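Local coordinates for protein putative O-GlcNAcase nagJ (PDB 6PV5) that probably acts as a hexosaminidase of glycoside hydrolase family 84, removing terminal N-acetylglucosamine from glycans, at residues G418-L423 against S432-N437; K466-A471 against E482-A487; D508-K513 against D613-K618. All blocks are in the same frame, centred on the assembly; numbering follows the deposited sequence.

Overall arrangement
The three contacts follow one another along the chain and lead from the catalytic barrel outward into the helical region that follows it in the chain. Contact 1 sits about 7 Å from the centre of the chain and joins the loop before the eighth barrel strand, 431-436, to that strand. Contact 2, its centre about 17 Å from that of contact 1, pairs helices 464-476 and 480-487; the two meet directly, since Trp468 packs on Gly418 and Pro419. Contact 3 lies about 25 Å from contact 2, centre to centre. It is farther out, about 34 Å from the centre of the chain, and joins helices 501-515 and 612-619 of the helical region, whereas contact 2 links the barrel to that region.

Contact 1: G418-L423 against S432-N437; sequences GPIYDL and SGFIVN
Phe434 pushes its ring out of strand 433-436 against Leu423 and Ile420 of the loop 418-423. Packing is tightest at Leu423, where CD1 lies 3.3 Å from Phe434 CE1, a close approach for two carbons, and 3.8 Å from Phe434 CZ. Ile420 arrives from the opposite direction to the phenyl group and offers CG2, 3.9 Å from Phe434 CZ. Both methyls therefore share the far end of the ring, each set obliquely to it. With Phe434 CG anti to the backbone N (chi1 180°), the ring reaches across the space between strand and loop, which is wide: the CA atoms of Leu423 and Phe434 are 10.4 Å apart. Strand 431-436 is the eighth and last of the parallel strands of the catalytic (beta/alpha)8 barrel, and pairs with the first, 188-192, to close it. The loop leads from strand 399-403 back to this strand, and Ile420 and Leu423 also touch Trp403, while Tyr455 of helix 446-457 meets the Phe434 ring edge-to-face. The contact is thus part of the hydrophobic layer between barrel and surrounding helices. Towards Val436 the fit is looser: Val436 CG2 comes no nearer than 4.6 Å to Ile420 CD1. On the other side of the loop Tyr421 and Asp422 turn away from the strand and are partly exposed, whereas the Ile420 backbone is hydrogen-bonded through its N to Thr451 OG1 and through its O to Tyr462 OH.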
loop_
_atom_site.group_PDB
_atom_site.type_symbol
_atom_site.label_atom_id
_atom_site.label_comp_id
_atom_site.label_asym_id
_atom_site.label_seq_id
_atom_site.Cartn_x
_atom_site.Cartn_y
_atom_site.Cartn_z
ATOM N N GLY A 418 -0.708 -9.257 5.202
ATOM C CA GLY A 418 -0.534 -8.541 6.461
ATOM C C GLY A 418 -0.376 -7.022 6.337
ATOM O O GLY A 418 -0.280 -6.464 5.240
ATOM N N PRO A 419 -0.291 -6.297 7.481
ATOM C CA PRO A 419 -0.056 -4.853 7.459
ATOM C C PRO A 419 1.412 -4.543 7.181
ATOM O O PRO A 419 2.302 -5.353 7.462
ATOM C CB PRO A 419 -0.435 -4.424 8.888
ATOM C CG PRO A 419 -0.047 -5.632 9.720
ATOM C CD PRO A 419 -0.419 -6.827 8.852
ATOM N N ILE A 420 1.647 -3.363 6.594
ATOM C CA ILE A 420 2.973 -2.749 6.586
ATOM C C ILE A 420 3.520 -2.800 8.011
ATOM O O ILE A 420 2.868 -2.385 8.951
ATOM C CB ILE A 420 2.854 -1.294 6.090
ATOM C CG1 ILE A 420 2.225 -1.207 4.691
ATOM C CG2 ILE A 420 4.200 -0.581 6.172
ATOM C CD1 ILE A 420 2.847 -2.101 3.630
ATOM N N TYR A 421 4.721 -3.323 8.187
ATOM C CA TYR A 421 5.123 -3.720 9.528
ATOM C C TYR A 421 6.582 -3.341 9.752
ATOM O O TYR A 421 7.390 -3.503 8.835
ATOM C CB TYR A 421 4.947 -5.241 9.664
ATOM C CG TYR A 421 4.973 -5.771 11.077
ATOM C CD1 TYR A 421 3.867 -5.673 11.908
ATOM C CD2 TYR A 421 6.112 -6.382 11.580
ATOM C CE1 TYR A 421 3.880 -6.181 13.205
ATOM C CE2 TYR A 421 6.155 -6.880 12.873
ATOM C CZ TYR A 421 5.036 -6.773 13.679
ATOM O OH TYR A 421 5.091 -7.274 14.941
ATOM N N ASP A 422 6.903 -2.841 10.961
ATOM C CA ASP A 422 8.276 -2.586 11.398
ATOM C C ASP A 422 8.879 -1.427 10.602
ATOM O O ASP A 422 10.082 -1.374 10.402
ATOM C CB ASP A 422 9.202 -3.792 11.189
ATOM C CG ASP A 422 9.167 -4.875 12.261
ATOM O OD1 ASP A 422 8.732 -4.564 13.399
ATOM O OD2 ASP A 422 9.603 -6.034 11.945
ATOM N N LEU A 423 8.052 -0.507 10.111
ATOM C CA LEU A 423 8.613 0.713 9.546
ATOM C C LEU A 423 8.605 1.801 10.620
ATOM O O LEU A 423 7.612 1.998 11.307
ATOM C CB LEU A 423 7.806 1.152 8.326
ATOM C CG LEU A 423 7.842 0.232 7.098
ATOM C CD1 LEU A 423 7.284 0.985 5.899
ATOM C CD2 LEU A 423 9.246 -0.294 6.796
ATOM N N SER A 432 10.825 11.131 2.420
ATOM C CA SER A 432 9.764 12.002 1.916
ATOM C C SER A 432 8.752 11.225 1.073
ATOM O O SER A 432 7.698 11.759 0.706
ATOM C CB SER A 432 10.367 13.103 1.067
ATOM O OG SER A 432 11.100 12.530 -0.016
ATOM N N GLY A 433 9.110 9.995 0.688
ATOM C CA GLY A 433 8.221 9.180 -0.128
ATOM C C GLY A 433 8.110 7.745 0.389
ATOM O O GLY A 433 9.104 7.144 0.795
ATOM N N PHE A 434 6.885 7.223 0.360
ATOM C CA PHE A 434 6.625 5.828 0.669
ATOM C C PHE A 434 5.942 5.139 -0.523
ATOM O O PHE A 434 4.893 5.570 -0.988
ATOM C CB PHE A 434 5.842 5.728 1.976
ATOM C CG PHE A 434 5.527 4.304 2.355
ATOM C CD1 PHE A 434 6.550 3.406 2.626
ATOM C CD2 PHE A 434 4.215 3.863 2.442
ATOM C CE1 PHE A 434 6.269 2.092 2.967
ATOM C CE2 PHE A 434 3.936 2.540 2.763
ATOM C CZ PHE A 434 4.962 1.658 3.025
ATOM N N ILE A 435 6.574 4.083 -1.036
ATOM C CA ILE A 435 6.143 3.417 -2.253
ATOM C C ILE A 435 5.973 1.921 -1.985
ATOM O O ILE A 435 6.922 1.238 -1.596
ATOM C CB ILE A 435 7.173 3.656 -3.369
ATOM C CG1 ILE A 435 7.436 5.150 -3.584
ATOM C CG2 ILE A 435 6.759 2.961 -4.656
ATOM C CD1 ILE A 435 8.878 5.440 -3.916
ATOM N N VAL A 436 4.752 1.426 -2.203
ATOM C CA VAL A 436 4.413 0.020 -2.007
ATOM C C VAL A 436 4.568 -0.739 -3.317
ATOM O O VAL A 436 4.054 -0.309 -4.346
ATOM C CB VAL A 436 2.979 -0.133 -1.496
ATOM C CG1 VAL A 436 2.581 -1.608 -1.413
ATOM C CG2 VAL A 436 2.815 0.572 -0.163
ATOM N N ASN A 437 5.344 -1.824 -3.270
ATOM C CA ASN A 437 5.445 -2.764 -4.370
ATOM C C ASN A 437 4.506 -3.939 -4.067
ATOM O O ASN A 437 4.709 -4.663 -3.094
ATOM C CB ASN A 437 6.883 -3.233 -4.576
ATOM C CG ASN A 437 7.106 -3.918 -5.911
ATOM O OD1 ASN A 437 6.270 -3.820 -6.809
ATOM N ND2 ASN A 437 8.211 -4.630 -6.049
#

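Contact 2: K466-A471 against E482-A487; sequences KSWDKA and EFKIFA. With EDO (1,2-ethanediol), chain C.
Lys484 reaches from helix 482-487 to helix 466-471 across one face of Trp468 and ends on Asp469. From CB the chain runs fully extended, with CG anti to the backbone N (chi1 -176°). CG stands over one face of the Trp468 indole. Next, Lys484 CD lies 3.4 Å from Asp469 OD1 and beside C2 of a bound 1,2-ethanediol; Lys484 CE lies 3.3 Å from Asp469 OD1 and near Trp468 CZ3. Lys484 NZ then closes a salt bridge of 2.6 Å to Asp469 OD1, using the syn lone pair of that oxygen. Ala487, one turn further along, sets CB 3.7 Å from Trp468 CZ2, so the outer six-membered ring is touched by both residues. The indole NE1 points back to the Leu417 carbonyl, which helps fix the ring's rotation. The two helices, joined by a short connection, run at 127° to each other with axes 10.9 Å apart, a separation spanned by Trp468 and Lys484. The diol, probably from the crystallisation liquor, donates a hydrogen bond to Asp469 O, 2.7 Å from its O1, and also binds Glu481. Apolar contact at the buried tryptophan thus gives way to a charge pair at the partly exposed lysine and aspartate, where the carboxylate probably favours the protonated lysine.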
loop_
_atom_site.group_PDB
_atom_site.type_symbol
_atom_site.label_atom_id
_atom_site.label_comp_id
_atom_site.label_asym_id
_atom_site.label_seq_id
_atom_site.Cartn_x
_atom_site.Cartn_y
_atom_site.Cartn_z
ATOM N N LYS A 466 -4.100 -2.497 14.421
ATOM C CA LYS A 466 -5.359 -1.775 14.366
ATOM C C LYS A 466 -5.620 -1.336 12.921
ATOM O O LYS A 466 -6.751 -1.342 12.446
ATOM C CB LYS A 466 -5.376 -0.657 15.418
ATOM N N SER A 467 -4.562 -0.941 12.218
ATOM C CA SER A 467 -4.673 -0.553 10.822
ATOM C C SER A 467 -5.123 -1.751 9.977
ATOM O O SER A 467 -5.998 -1.613 9.138
ATOM C CB SER A 467 -3.354 -0.024 10.336
ATOM O OG SER A 467 -3.481 0.495 9.027
ATOM N N TRP A 468 -4.514 -2.922 10.217
ATOM C CA TRP A 468 -4.844 -4.163 9.529
ATOM C C TRP A 468 -6.324 -4.500 9.699
ATOM O O TRP A 468 -6.997 -4.846 8.739
ATOM C CB TRP A 468 -3.965 -5.269 10.109
ATOM C CG TRP A 468 -3.943 -6.559 9.354
ATOM C CD1 TRP A 468 -3.921 -6.749 8.000
ATOM C CD2 TRP A 468 -3.821 -7.854 9.961
ATOM N NE1 TRP A 468 -3.827 -8.089 7.730
ATOM C CE2 TRP A 468 -3.753 -8.789 8.909
ATOM C CE3 TRP A 468 -3.719 -8.302 11.289
ATOM C CZ2 TRP A 468 -3.617 -10.158 9.157
ATOM C CZ3 TRP A 468 -3.616 -9.658 11.538
ATOM C CH2 TRP A 468 -3.548 -10.568 10.474
ATOM N N ASP A 469 -6.831 -4.375 10.929
ATOM C CA ASP A 469 -8.248 -4.607 11.178
ATOM C C ASP A 469 -9.126 -3.764 10.255
ATOM O O ASP A 469 -10.105 -4.286 9.717
ATOM C CB ASP A 469 -8.641 -4.455 12.652
ATOM C CG ASP A 469 -8.024 -5.503 13.562
ATOM O OD1 ASP A 469 -7.665 -6.593 13.057
ATOM O OD2 ASP A 469 -7.902 -5.222 14.776
ATOM N N LYS A 470 -8.797 -2.471 10.098
ATOM C CA LYS A 470 -9.629 -1.581 9.299
ATOM C C LYS A 470 -9.523 -1.936 7.822
ATOM O O LYS A 470 -10.509 -1.839 7.098
ATOM C CB LYS A 470 -9.222 -0.106 9.417
ATOM C CG LYS A 470 -9.492 0.530 10.777
ATOM C CD LYS A 470 -10.954 0.868 11.015
ATOM C CE LYS A 470 -11.202 1.457 12.389
ATOM N NZ LYS A 470 -10.060 2.300 12.823
ATOM N N ALA A 471 -8.323 -2.286 7.365
ATOM C CA ALA A 471 -8.171 -2.622 5.955
ATOM C C ALA A 471 -8.944 -3.900 5.617
ATOM O O ALA A 471 -9.530 -4.009 4.542
ATOM C CB ALA A 471 -6.710 -2.754 5.595
ATOM N N GLU A 482 -13.849 -13.780 9.685
ATOM C CA GLU A 482 -13.428 -15.014 9.037
ATOM C C GLU A 482 -12.137 -14.744 8.262
ATOM O O GLU A 482 -11.204 -15.536 8.310
ATOM C CB GLU A 482 -14.507 -15.512 8.066
ATOM C CG GLU A 482 -15.740 -16.064 8.773
ATOM C CD GLU A 482 -16.781 -15.047 9.210
ATOM O OE1 GLU A 482 -16.559 -13.827 9.037
ATOM O OE2 GLU A 482 -17.825 -15.479 9.720
ATOM N N PHE A 483 -12.077 -13.598 7.578
ATOM C CA PHE A 483 -10.911 -13.267 6.772
ATOM C C PHE A 483 -9.644 -13.128 7.626
ATOM O O PHE A 483 -8.580 -13.624 7.255
ATOM C CB PHE A 483 -11.157 -12.005 5.936
ATOM C CG PHE A 483 -10.197 -11.933 4.778
ATOM C CD1 PHE A 483 -8.919 -11.420 4.955
ATOM C CD2 PHE A 483 -10.549 -12.448 3.533
ATOM C CE1 PHE A 483 -8.012 -11.398 3.900
ATOM C CE2 PHE A 483 -9.641 -12.422 2.481
ATOM C CZ PHE A 483 -8.367 -11.897 2.664
ATOM N N LYS A 484 -9.744 -12.424 8.760
ATOM C CA LYS A 484 -8.583 -12.201 9.607
ATOM C C LYS A 484 -8.040 -13.532 10.129
ATOM O O LYS A 484 -6.826 -13.723 10.149
ATOM C CB LYS A 484 -8.906 -11.242 10.759
ATOM C CG LYS A 484 -7.689 -10.911 11.624
ATOM C CD LYS A 484 -7.983 -9.973 12.758
ATOM C CE LYS A 484 -6.758 -9.683 13.611
ATOM N NZ LYS A 484 -7.072 -8.633 14.609
ATOM N N ILE A 485 -8.940 -14.446 10.526
ATOM C CA ILE A 485 -8.547 -15.788 10.943
ATOM C C ILE A 485 -7.670 -16.436 9.870
ATOM O O ILE A 485 -6.664 -17.068 10.194
ATOM C CB ILE A 485 -9.768 -16.654 11.326
ATOM C CG1 ILE A 485 -10.453 -16.135 12.601
ATOM C CG2 ILE A 485 -9.350 -18.112 11.460
ATOM C CD1 ILE A 485 -11.866 -16.675 12.837
ATOM N N PHE A 486 -8.029 -16.254 8.592
ATOM C CA PHE A 486 -7.243 -16.786 7.481
ATOM C C PHE A 486 -5.953 -15.979 7.301
ATOM O O PHE A 486 -4.852 -16.537 7.220
ATOM C CB PHE A 486 -8.127 -16.749 6.222
ATOM C CG PHE A 486 -7.439 -17.068 4.921
ATOM C CD1 PHE A 486 -7.097 -18.377 4.603
ATOM C CD2 PHE A 486 -7.166 -16.065 3.997
ATOM C CE1 PHE A 486 -6.481 -18.676 3.390
ATOM C CE2 PHE A 486 -6.542 -16.358 2.791
ATOM C CZ PHE A 486 -6.206 -17.668 2.484
ATOM N N ALA A 487 -6.097 -14.648 7.221
ATOM C CA ALA A 487 -4.966 -13.771 6.923
ATOM C C ALA A 487 -3.892 -13.853 8.014
ATOM O O ALA A 487 -2.707 -13.692 7.734
ATOM C CB ALA A 487 -5.456 -12.353 6.745
HETATM C C1 EDO C . -10.855 -7.410 11.073
HETATM O O1 EDO C . -11.640 -6.252 10.811
HETATM C C2 EDO C . -11.008 -7.974 12.441
HETATM O O2 EDO C . -12.301 -7.794 13.005
#

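Contact 3: D508-K513 against D613-K618; sequences DSLWEK and DPFIRK
Helices 508-513 and 613-618 run nearly side by side in the same direction, at 22° with axes 12.3 Å apart, and Trp511 reaches between them. Lys618 lies along one face of its indole, the two side chains sliding past each other in opposite directions. CG anti to the backbone N (chi1 -167°) and the extended chain beyond it lay the lysine lengthwise over the indole: Lys618 CD lies 3.5 Å from Trp511 CE2, and CE stands over the centre of the ring system. Lys618 NZ ends over the face, 3.4 Å from the centroid of the Trp511 five-membered ring, a cation-pi contact backed by the CH-pi contact of CE. Leu510 CD2 lies on the opposite face, towards the rim. Both helices belong to a helical region consistent with a hyaluronidase-like post-catalytic domain, and the contact joins helix 501-515 to helix 612-619, with 99 residues, mostly helical, between the two segments. Deeper in, Phe615 meets Trp511 obliquely, its CE1 3.8 Å from Trp511 CZ2 and the ring planes at 43°, while Leu510 CD2 touches the Phe615 edge at 4.4 Å from CE1. Phe531 of helix 521-544 and Ser571 of helix 548-579 also touch Phe615. Within helix 613-618 Arg617 grips Asp613 side-on, NE to OD1 at 2.5 Å and NH2 to OD2 at 2.8 Å, and Asp601 gives the guanidinium a second carboxylate.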
loop_
_atom_site.group_PDB
_atom_site.type_symbol
_atom_site.label_atom_id
_atom_site.label_comp_id
_atom_site.label_asym_id
_atom_site.label_seq_id
_atom_site.Cartn_x
_atom_site.Cartn_y
_atom_site.Cartn_z
ATOM N N ASP A 508 5.286 -23.338 21.218
ATOM C CA ASP A 508 6.634 -23.353 21.771
ATOM C C ASP A 508 6.576 -23.724 23.255
ATOM O O ASP A 508 7.441 -24.442 23.776
ATOM C CB ASP A 508 7.320 -22.004 21.537
ATOM C CG ASP A 508 7.656 -21.729 20.068
ATOM O OD1 ASP A 508 7.653 -22.694 19.264
ATOM O OD2 ASP A 508 7.933 -20.545 19.730
ATOM N N SER A 509 5.544 -23.199 23.923
ATOM C CA SER A 509 5.281 -23.425 25.337
ATOM C C SER A 509 4.820 -24.870 25.558
ATOM O O SER A 509 5.220 -25.515 26.525
ATOM C CB SER A 509 4.287 -22.381 25.857
ATOM O OG SER A 509 3.490 -22.870 26.923
ATOM N N LEU A 510 3.991 -25.373 24.634
ATOM C CA LEU A 510 3.495 -26.733 24.705
ATOM C C LEU A 510 4.676 -27.705 24.698
ATOM O O LEU A 510 4.718 -28.619 25.526
ATOM C CB LEU A 510 2.540 -26.986 23.538
ATOM C CG LEU A 510 1.949 -28.391 23.413
ATOM C CD1 LEU A 510 0.571 -28.308 22.793
ATOM C CD2 LEU A 510 2.831 -29.302 22.574
ATOM N N TRP A 511 5.634 -27.492 23.787
ATOM C CA TRP A 511 6.699 -28.468 23.609
ATOM C C TRP A 511 7.588 -28.568 24.842
ATOM O O TRP A 511 8.119 -29.644 25.111
ATOM C CB TRP A 511 7.522 -28.248 22.337
ATOM C CG TRP A 511 6.801 -28.648 21.085
ATOM C CD1 TRP A 511 6.612 -27.882 19.966
ATOM C CD2 TRP A 511 6.167 -29.913 20.818
ATOM N NE1 TRP A 511 5.916 -28.586 19.019
ATOM C CE2 TRP A 511 5.619 -29.831 19.515
ATOM C CE3 TRP A 511 6.007 -31.107 21.544
ATOM C CZ2 TRP A 511 4.925 -30.897 18.935
ATOM C CZ3 TRP A 511 5.307 -32.153 20.977
ATOM C CH2 TRP A 511 4.778 -32.047 19.684
ATOM N N GLU A 512 7.766 -27.451 25.556
ATOM C CA GLU A 512 8.574 -27.429 26.764
ATOM C C GLU A 512 7.883 -28.258 27.848
ATOM O O GLU A 512 8.521 -29.063 28.514
ATOM C CB GLU A 512 8.764 -25.990 27.261
ATOM C CG GLU A 512 9.747 -25.178 26.439
ATOM C CD GLU A 512 11.198 -25.294 26.866
ATOM O OE1 GLU A 512 11.482 -25.064 28.065
ATOM O OE2 GLU A 512 12.047 -25.600 25.995
ATOM N N LYS A 513 6.568 -28.066 28.005
ATOM C CA LYS A 513 5.773 -28.805 28.977
ATOM C C LYS A 513 5.718 -30.291 28.626
ATOM O O LYS A 513 5.736 -31.148 29.508
ATOM C CB LYS A 513 4.364 -28.219 29.060
ATOM C CG LYS A 513 4.317 -26.844 29.705
ATOM C CD LYS A 513 2.945 -26.209 29.726
ATOM C CE LYS A 513 3.025 -24.759 30.162
ATOM N NZ LYS A 513 1.679 -24.172 30.347
ATOM N N ASP A 613 2.389 -25.772 10.159
ATOM C CA ASP A 613 2.968 -26.840 9.375
ATOM C C ASP A 613 4.029 -27.610 10.179
ATOM O O ASP A 613 3.970 -28.841 10.246
ATOM C CB ASP A 613 3.423 -26.326 8.006
ATOM C CG ASP A 613 3.910 -27.449 7.107
ATOM O OD1 ASP A 613 4.999 -27.951 7.370
ATOM O OD2 ASP A 613 3.170 -27.837 6.197
ATOM N N PRO A 614 5.084 -26.969 10.750
ATOM C CA PRO A 614 6.053 -27.704 11.567
ATOM C C PRO A 614 5.472 -28.412 12.791
ATOM O O PRO A 614 6.009 -29.437 13.237
ATOM C CB PRO A 614 7.097 -26.661 12.010
ATOM C CG PRO A 614 6.433 -25.297 11.698
ATOM C CD PRO A 614 5.471 -25.559 10.562
ATOM N N PHE A 615 4.407 -27.833 13.356
ATOM C CA PHE A 615 3.739 -28.452 14.486
ATOM C C PHE A 615 3.202 -29.833 14.079
ATOM O O PHE A 615 3.518 -30.840 14.701
ATOM C CB PHE A 615 2.600 -27.589 15.035
ATOM C CG PHE A 615 1.785 -28.298 16.097
ATOM C CD1 PHE A 615 2.340 -28.589 17.339
ATOM C CD2 PHE A 615 0.483 -28.718 15.844
ATOM C CE1 PHE A 615 1.598 -29.241 18.319
ATOM C CE2 PHE A 615 -0.256 -29.377 16.825
ATOM C CZ PHE A 615 0.313 -29.653 18.050
ATOM N N ILE A 616 2.399 -29.883 13.025
ATOM C CA ILE A 616 1.851 -31.145 12.567
ATOM C C ILE A 616 2.968 -32.123 12.205
ATOM O O ILE A 616 2.873 -33.296 12.539
ATOM C CB ILE A 616 0.874 -30.904 11.412
ATOM C CG1 ILE A 616 -0.309 -30.076 11.913
ATOM C CG2 ILE A 616 0.423 -32.237 10.813
ATOM C CD1 ILE A 616 -0.928 -29.215 10.822
ATOM N N ARG A 617 4.047 -31.645 11.571
ATOM C CA ARG A 617 5.123 -32.546 11.199
ATOM C C ARG A 617 5.889 -33.034 12.426
ATOM O O ARG A 617 6.402 -34.142 12.398
ATOM C CB ARG A 617 6.091 -31.928 10.179
ATOM C CG ARG A 617 5.486 -31.771 8.792
ATOM C CD ARG A 617 6.407 -31.081 7.796
ATOM N NE ARG A 617 5.562 -30.367 6.848
ATOM C CZ ARG A 617 4.980 -30.923 5.788
ATOM N NH1 ARG A 617 5.200 -32.197 5.508
ATOM N NH2 ARG A 617 4.218 -30.193 4.989
ATOM N N LYS A 618 6.009 -32.212 13.473
ATOM C CA LYS A 618 6.723 -32.637 14.667
ATOM C C LYS A 618 5.946 -33.741 15.383
ATOM O O LYS A 618 6.538 -34.666 15.912
ATOM C CB LYS A 618 6.936 -31.486 15.652
ATOM C CG LYS A 618 7.937 -31.761 16.768
ATOM C CD LYS A 618 8.377 -30.520 17.518
ATOM C CE LYS A 618 8.911 -30.862 18.895
ATOM N NZ LYS A 618 9.475 -29.685 19.606
#